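Local coordinates for ferrichrome-binding protein (Bacillus subtilis subsp. subtilis, PDB 3G9Q) that binds iron(3+)-hydroxamate siderophores such as ferrichrome and hands them to the membrane permease of an ABC importer, at residues Trp128-Ile139 / Glu259-Thr270. Numbering follows the deposited sequence.
Sequences WDKKVAAAKTKI and EGQLEFITESLT
Lys131 NZ and Glu259 OE2, 2.7 Å apart, form the salt bridge that joins the two helices, the ammonium meeting the oxygen from above the carboxylate plane, 35° out of it. A lysine suits this partly exposed margin: bends at chi2 and chi4 bring its long chain round to the acid. The other carboxylate oxygen, Glu259 OE1, accepts a hydrogen bond from the indole NE1 of Trp124, so both oxygens are engaged. A glutamine in place of Glu259 would probably leave the Lys131 ammonium without its countercharge. Farther in, Leu262 is a knob among Trp128, Lys131, Val132 and Ala135, a buried hole suited to leucine's forked apolar end; with CG anti to the backbone N (chi1 179°), that fork is carried to the indole, CD2 4.0 Å from Trp128 CH2. Small Ala135 lets the backbones approach, its CB 3.6 Å from Thr266 OG1. Threonine serves doubly here, its hydroxyl bonding back to Leu262 O at 2.7 Å while its methyl faces Ile139. Isoleucine's two branches reach different neighbours, CD1 the methyls of Thr266 and Thr270, CG2 Leu269 CD1 at 3.7 Å. The axes of 128-139 and 259-270 run nearly parallel, 19° apart and 10.3 Å at closest approach. Helix 118-143 is the long helix linking the two lobes, characteristic of this binding-protein family; beyond, Trp128 and Val132 touch helix 169-175, and Leu269 meets strands 210-215 and 242-244.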
ATOM      1  N   TRP A 128     -14.944   4.925   1.722  1.00 39.26           N
ATOM      2  CA  TRP A 128     -13.769   4.586   2.507  1.00 36.77           C
ATOM      3  C   TRP A 128     -13.971   4.869   3.978  1.00 39.11           C
ATOM      4  O   TRP A 128     -13.738   3.998   4.812  1.00 42.30           O
ATOM      5  CB  TRP A 128     -12.552   5.367   2.005  1.00 44.59           C
ATOM      6  CG  TRP A 128     -11.285   5.158   2.804  1.00 37.66           C
ATOM      7  CD1 TRP A 128     -10.607   6.098   3.512  1.00 29.08           C
ATOM      8  CD2 TRP A 128     -10.554   3.929   2.964  1.00 37.87           C
ATOM      9  NE1 TRP A 128      -9.500   5.536   4.109  1.00 39.82           N
ATOM     10  CE2 TRP A 128      -9.447   4.205   3.787  1.00 37.42           C
ATOM     11  CE3 TRP A 128     -10.734   2.619   2.492  1.00 48.96           C
ATOM     12  CZ2 TRP A 128      -8.516   3.221   4.149  1.00 40.70           C
ATOM     13  CZ3 TRP A 128      -9.812   1.642   2.854  1.00 28.61           C
ATOM     14  CH2 TRP A 128      -8.721   1.949   3.672  1.00 42.45           C
ATOM     15  N   ASP A 129     -14.401   6.081   4.310  1.00 34.43           N
ATOM     16  CA  ASP A 129     -14.607   6.435   5.715  1.00 40.06           C
ATOM     17  C   ASP A 129     -15.696   5.629   6.394  1.00 38.51           C
ATOM     18  O   ASP A 129     -15.673   5.460   7.613  1.00 32.72           O
ATOM     19  CB  ASP A 129     -14.894   7.929   5.841  1.00 50.39           C
ATOM     20  CG  ASP A 129     -13.653   8.769   5.612  1.00 58.27           C
ATOM     21  OD1 ASP A 129     -13.756  10.014   5.679  1.00 65.13           O
ATOM     22  OD2 ASP A 129     -12.574   8.178   5.367  1.00 62.02           O
ATOM     23  N   LYS A 130     -16.646   5.144   5.598  1.00 40.52           N
ATOM     24  CA  LYS A 130     -17.730   4.316   6.117  1.00 54.03           C
ATOM     25  C   LYS A 130     -17.176   2.918   6.439  1.00 55.87           C
ATOM     26  O   LYS A 130     -17.643   2.241   7.363  1.00 46.10           O
ATOM     27  CB  LYS A 130     -18.865   4.207   5.092  1.00 51.01           C
ATOM     28  CG  LYS A 130     -20.086   3.427   5.589  1.00 60.29           C
ATOM     29  CD  LYS A 130     -21.256   3.486   4.601  1.00 60.55           C
ATOM     30  CE  LYS A 130     -22.452   2.710   5.140  1.00 61.49           C
ATOM     31  NZ  LYS A 130     -22.016   1.329   5.545  1.00 71.26           N
ATOM     32  N   LYS A 131     -16.173   2.501   5.668  1.00 49.01           N
ATOM     33  CA  LYS A 131     -15.544   1.217   5.890  1.00 43.92           C
ATOM     34  C   LYS A 131     -14.570   1.320   7.052  1.00 47.33           C
ATOM     35  O   LYS A 131     -14.479   0.412   7.886  1.00 54.04           O
ATOM     36  CB  LYS A 131     -14.793   0.734   4.653  1.00 47.42           C
ATOM     37  CG  LYS A 131     -15.678   0.385   3.475  1.00 59.70           C
ATOM     38  CD  LYS A 131     -15.106  -0.801   2.711  1.00 62.59           C
ATOM     39  CE  LYS A 131     -15.891  -1.067   1.449  1.00 70.12           C
ATOM     40  NZ  LYS A 131     -15.728   0.046   0.481  1.00 69.59           N
ATOM     41  N   VAL A 132     -13.828   2.417   7.117  1.00 35.31           N
ATOM     42  CA  VAL A 132     -12.885   2.569   8.209  1.00 38.10           C
ATOM     43  C   VAL A 132     -13.633   2.535   9.541  1.00 46.05           C
ATOM     44  O   VAL A 132     -13.367   1.683  10.394  1.00 48.89           O
ATOM     45  CB  VAL A 132     -12.080   3.880   8.093  1.00 39.17           C
ATOM     46  CG1 VAL A 132     -11.310   4.125   9.387  1.00 28.80           C
ATOM     47  CG2 VAL A 132     -11.099   3.780   6.919  1.00  9.47           C
ATOM     48  N   ALA A 133     -14.589   3.445   9.693  1.00 48.33           N
ATOM     49  CA  ALA A 133     -15.392   3.558  10.902  1.00 44.91           C
ATOM     50  C   ALA A 133     -15.973   2.235  11.370  1.00 41.27           C
ATOM     51  O   ALA A 133     -15.924   1.905  12.554  1.00 37.96           O
ATOM     52  CB  ALA A 133     -16.522   4.546  10.661  1.00 51.31           C
ATOM     53  N   ALA A 134     -16.547   1.493  10.428  1.00 46.89           N
ATOM     54  CA  ALA A 134     -17.173   0.205  10.725  1.00 44.82           C
ATOM     55  C   ALA A 134     -16.178  -0.816  11.278  1.00 50.80           C
ATOM     56  O   ALA A 134     -16.423  -1.459  12.313  1.00 45.67           O
ATOM     57  CB  ALA A 134     -17.828  -0.338   9.478  1.00 37.30           C
ATOM     58  N   ALA A 135     -15.058  -0.959  10.571  1.00 48.34           N
ATOM     59  CA  ALA A 135     -14.003  -1.884  10.959  1.00 48.30           C
ATOM     60  C   ALA A 135     -13.349  -1.436  12.272  1.00 44.45           C
ATOM     61  O   ALA A 135     -13.048  -2.254  13.141  1.00 23.45           O
ATOM     62  CB  ALA A 135     -12.950  -1.984   9.834  1.00 37.72           C
ATOM     63  N   LYS A 136     -13.127  -0.134  12.414  1.00 40.99           N
ATOM     64  CA  LYS A 136     -12.516   0.390  13.631  1.00 39.12           C
ATOM     65  C   LYS A 136     -13.282  -0.108  14.847  1.00 37.88           C
ATOM     66  O   LYS A 136     -12.686  -0.616  15.792  1.00 40.21           O
ATOM     67  CB  LYS A 136     -12.524   1.913  13.614  1.00 35.01           C
ATOM     68  CG  LYS A 136     -11.781   2.570  14.740  1.00 20.66           C
ATOM     69  CD  LYS A 136     -11.775   4.085  14.525  1.00 34.58           C
ATOM     70  CE  LYS A 136     -10.725   4.768  15.396  1.00 30.79           C
ATOM     71  NZ  LYS A 136     -10.802   4.233  16.776  1.00 24.00           N
ATOM     72  N   THR A 137     -14.603   0.021  14.808  1.00 39.54           N
ATOM     73  CA  THR A 137     -15.460  -0.405  15.914  1.00 44.84           C
ATOM     74  C   THR A 137     -15.560  -1.925  16.024  1.00 40.66           C
ATOM     75  O   THR A 137     -15.657  -2.472  17.121  1.00 39.22           O
ATOM     76  CB  THR A 137     -16.885   0.189  15.765  1.00 54.06           C
ATOM     77  OG1 THR A 137     -16.800   1.614  15.608  1.00 61.49           O
ATOM     78  CG2 THR A 137     -17.723  -0.115  17.000  1.00 56.19           C
ATOM     79  N   LYS A 138     -15.531  -2.606  14.884  1.00 39.26           N
ATOM     80  CA  LYS A 138     -15.610  -4.065  14.867  1.00 41.96           C
ATOM     81  C   LYS A 138     -14.350  -4.692  15.464  1.00 44.75           C
ATOM     82  O   LYS A 138     -14.423  -5.690  16.177  1.00 45.58           O
ATOM     83  CB  LYS A 138     -15.806  -4.549  13.435  1.00 39.81           C
ATOM     84  CG  LYS A 138     -16.409  -5.926  13.331  1.00 31.64           C
ATOM     85  CD  LYS A 138     -15.369  -6.930  12.899  1.00 46.46           C
ATOM     86  CE  LYS A 138     -15.975  -7.982  11.969  1.00 39.98           C
ATOM     87  NZ  LYS A 138     -16.391  -7.401  10.665  1.00 29.52           N
ATOM     88  N   ILE A 139     -13.201  -4.079  15.168  1.00 52.83           N
ATOM     89  CA  ILE A 139     -11.902  -4.538  15.649  1.00 48.44           C
ATOM     90  C   ILE A 139     -11.707  -4.197  17.134  1.00 46.92           C
ATOM     91  O   ILE A 139     -11.407  -5.085  17.916  1.00 52.20           O
ATOM     92  CB  ILE A 139     -10.716  -3.912  14.814  1.00 48.56           C
ATOM     93  CG1 ILE A 139     -10.954  -4.064  13.310  1.00 49.91           C
ATOM     94  CG2 ILE A 139      -9.400  -4.615  15.131  1.00 47.48           C
ATOM     95  CD1 ILE A 139     -11.177  -5.502  12.762  1.00 48.48           C
ATOM     96  N   GLU A 259      -8.314  -0.698   0.143  1.00 46.98           N
ATOM     97  CA  GLU A 259      -9.532  -1.443   0.435  1.00 49.15           C
ATOM     98  C   GLU A 259      -9.204  -2.913   0.658  1.00 48.61           C
ATOM     99  O   GLU A 259      -9.664  -3.512   1.630  1.00 53.58           O
ATOM    100  CB  GLU A 259     -10.548  -1.297  -0.700  1.00 50.99           C
ATOM    101  CG  GLU A 259     -11.480  -0.099  -0.528  1.00 56.95           C
ATOM    102  CD  GLU A 259     -12.580  -0.039  -1.580  1.00 51.19           C
ATOM    103  OE1 GLU A 259     -12.321   0.434  -2.712  1.00 46.65           O
ATOM    104  OE2 GLU A 259     -13.701  -0.480  -1.264  1.00 49.68           O
ATOM    105  N   GLY A 260      -8.402  -3.488  -0.235  1.00 42.25           N
ATOM    106  CA  GLY A 260      -8.018  -4.883  -0.101  1.00 45.11           C
ATOM    107  C   GLY A 260      -7.222  -5.162   1.166  1.00 45.09           C
ATOM    108  O   GLY A 260      -7.398  -6.203   1.814  1.00 40.12           O
ATOM    109  N   GLN A 261      -6.336  -4.230   1.516  1.00 40.06           N
ATOM    110  CA  GLN A 261      -5.514  -4.355   2.721  1.00 36.65           C
ATOM    111  C   GLN A 261      -6.346  -4.245   3.994  1.00 30.71           C
ATOM    112  O   GLN A 261      -6.092  -4.965   4.949  1.00 36.60           O
ATOM    113  CB  GLN A 261      -4.421  -3.280   2.751  1.00 33.55           C
ATOM    114  CG  GLN A 261      -3.487  -3.300   1.564  1.00 33.49           C
ATOM    115  CD  GLN A 261      -2.472  -2.178   1.611  1.00 43.25           C
ATOM    116  OE1 GLN A 261      -1.586  -2.096   0.760  1.00 49.98           O
ATOM    117  NE2 GLN A 261      -2.597  -1.302   2.602  1.00 38.13           N
ATOM    118  N   LEU A 262      -7.331  -3.347   4.014  1.00 38.11           N
ATOM    119  CA  LEU A 262      -8.162  -3.185   5.203  1.00 38.02           C
ATOM    120  C   LEU A 262      -9.030  -4.399   5.407  1.00 34.75           C
ATOM    121  O   LEU A 262      -9.386  -4.708   6.534  1.00 40.79           O
ATOM    122  CB  LEU A 262      -9.053  -1.941   5.118  1.00 36.42           C
ATOM    123  CG  LEU A 262      -9.991  -1.707   6.324  1.00 22.24           C
ATOM    124  CD1 LEU A 262      -9.217  -1.682   7.633  1.00 23.51           C
ATOM    125  CD2 LEU A 262     -10.730  -0.394   6.145  1.00 31.05           C
ATOM    126  N   GLU A 263      -9.379  -5.084   4.324  1.00 43.26           N
ATOM    127  CA  GLU A 263     -10.205  -6.285   4.434  1.00 49.39           C
ATOM    128  C   GLU A 263      -9.342  -7.375   5.082  1.00 47.51           C
ATOM    129  O   GLU A 263      -9.760  -8.040   6.035  1.00 47.40           O
ATOM    130  CB  GLU A 263     -10.687  -6.726   3.045  1.00 52.46           C
ATOM    131  CG  GLU A 263     -11.771  -7.814   3.036  1.00 76.27           C
ATOM    132  CD  GLU A 263     -12.059  -8.351   1.616  1.00 89.64           C
ATOM    133  OE1 GLU A 263     -12.377  -7.534   0.710  1.00 90.38           O
ATOM    134  OE2 GLU A 263     -11.971  -9.590   1.409  1.00 89.38           O
ATOM    135  N   PHE A 264      -8.125  -7.538   4.582  1.00 41.78           N
ATOM    136  CA  PHE A 264      -7.235  -8.541   5.137  1.00 40.50           C
ATOM    137  C   PHE A 264      -6.914  -8.284   6.612  1.00 39.52           C
ATOM    138  O   PHE A 264      -6.865  -9.225   7.403  1.00 38.20           O
ATOM    139  CB  PHE A 264      -5.945  -8.604   4.330  1.00 36.71           C
ATOM    140  CG  PHE A 264      -4.874  -9.411   4.986  1.00 38.22           C
ATOM    141  CD1 PHE A 264      -4.988 -10.781   5.090  1.00 39.28           C
ATOM    142  CD2 PHE A 264      -3.758  -8.795   5.526  1.00 42.29           C
ATOM    143  CE1 PHE A 264      -4.002 -11.526   5.721  1.00 42.89           C
ATOM    144  CE2 PHE A 264      -2.768  -9.535   6.160  1.00 41.53           C
ATOM    145  CZ  PHE A 264      -2.894 -10.903   6.255  1.00 40.16           C
ATOM    146  N   ILE A 265      -6.680  -7.020   6.966  1.00 30.22           N
ATOM    147  CA  ILE A 265      -6.380  -6.636   8.345  1.00 39.96           C
ATOM    148  C   ILE A 265      -7.556  -7.048   9.257  1.00 43.92           C
ATOM    149  O   ILE A 265      -7.377  -7.760  10.250  1.00 35.70           O
ATOM    150  CB  ILE A 265      -6.188  -5.085   8.494  1.00 45.57           C
ATOM    151  CG1 ILE A 265      -5.045  -4.579   7.586  1.00 34.45           C
ATOM    152  CG2 ILE A 265      -5.972  -4.725   9.976  1.00 23.68           C
ATOM    153  CD1 ILE A 265      -4.970  -3.064   7.434  1.00 62.22           C
ATOM    154  N   THR A 266      -8.754  -6.591   8.890  1.00 45.58           N
ATOM    155  CA  THR A 266      -9.983  -6.853   9.631  1.00 42.61           C
ATOM    156  C   THR A 266     -10.310  -8.335   9.752  1.00 49.06           C
ATOM    157  O   THR A 266     -10.529  -8.836  10.858  1.00 49.96           O
ATOM    158  CB  THR A 266     -11.166  -6.128   8.977  1.00 51.76           C
ATOM    159  OG1 THR A 266     -10.839  -4.740   8.810  1.00 40.47           O
ATOM    160  CG2 THR A 266     -12.410  -6.263   9.843  1.00 48.76           C
ATOM    161  N   GLU A 267     -10.346  -9.039   8.623  1.00 43.74           N
ATOM    162  CA  GLU A 267     -10.634 -10.462   8.654  1.00 43.71           C
ATOM    163  C   GLU A 267      -9.675 -11.190   9.597  1.00 50.07           C
ATOM    164  O   GLU A 267     -10.114 -11.964  10.444  1.00 45.25           O
ATOM    165  CB  GLU A 267     -10.542 -11.070   7.250  1.00 42.20           C
ATOM    166  CG  GLU A 267     -10.667 -12.595   7.232  1.00 48.94           C
ATOM    167  CD  GLU A 267     -12.003 -13.108   7.787  1.00 63.91           C
ATOM    168  OE1 GLU A 267     -12.082 -14.313   8.108  1.00 59.96           O
ATOM    169  OE2 GLU A 267     -12.978 -12.326   7.894  1.00 58.73           O
ATOM    170  N   SER A 268      -8.372 -10.934   9.453  1.00 52.68           N
ATOM    171  CA  SER A 268      -7.345 -11.570  10.286  1.00 44.70           C
ATOM    172  C   SER A 268      -7.598 -11.352  11.764  1.00 44.52           C
ATOM    173  O   SER A 268      -7.551 -12.295  12.549  1.00 49.85           O
ATOM    174  CB  SER A 268      -5.957 -11.005   9.972  1.00 38.59           C
ATOM    175  OG  SER A 268      -5.645 -11.055   8.598  1.00 37.77           O
ATOM    176  N   LEU A 269      -7.843 -10.095  12.133  1.00 42.40           N
ATOM    177  CA  LEU A 269      -8.076  -9.720  13.522  1.00 39.10           C
ATOM    178  C   LEU A 269      -9.424 -10.076  14.119  1.00 36.84           C
ATOM    179  O   LEU A 269      -9.633  -9.844  15.303  1.00 46.81           O
ATOM    180  CB  LEU A 269      -7.851  -8.224  13.715  1.00 35.97           C
ATOM    181  CG  LEU A 269      -6.425  -7.743  13.496  1.00 43.05           C
ATOM    182  CD1 LEU A 269      -6.309  -6.333  14.056  1.00 45.48           C
ATOM    183  CD2 LEU A 269      -5.436  -8.664  14.203  1.00 45.91           C
ATOM    184  N   THR A 270     -10.337 -10.628  13.323  1.00 41.02           N
ATOM    185  CA  THR A 270     -11.651 -10.991  13.844  1.00 39.38           C
ATOM    186  C   THR A 270     -12.113 -12.413  13.563  1.00 42.82           C
ATOM    187  O   THR A 270     -13.212 -12.766  13.975  1.00 50.20           O
ATOM    188  CB  THR A 270     -12.785 -10.063  13.314  1.00 50.03           C
ATOM    189  OG1 THR A 270     -12.822 -10.123  11.883  1.00 41.57           O
ATOM    190  CG2 THR A 270     -12.599  -8.619  13.782  1.00 39.16           C
TER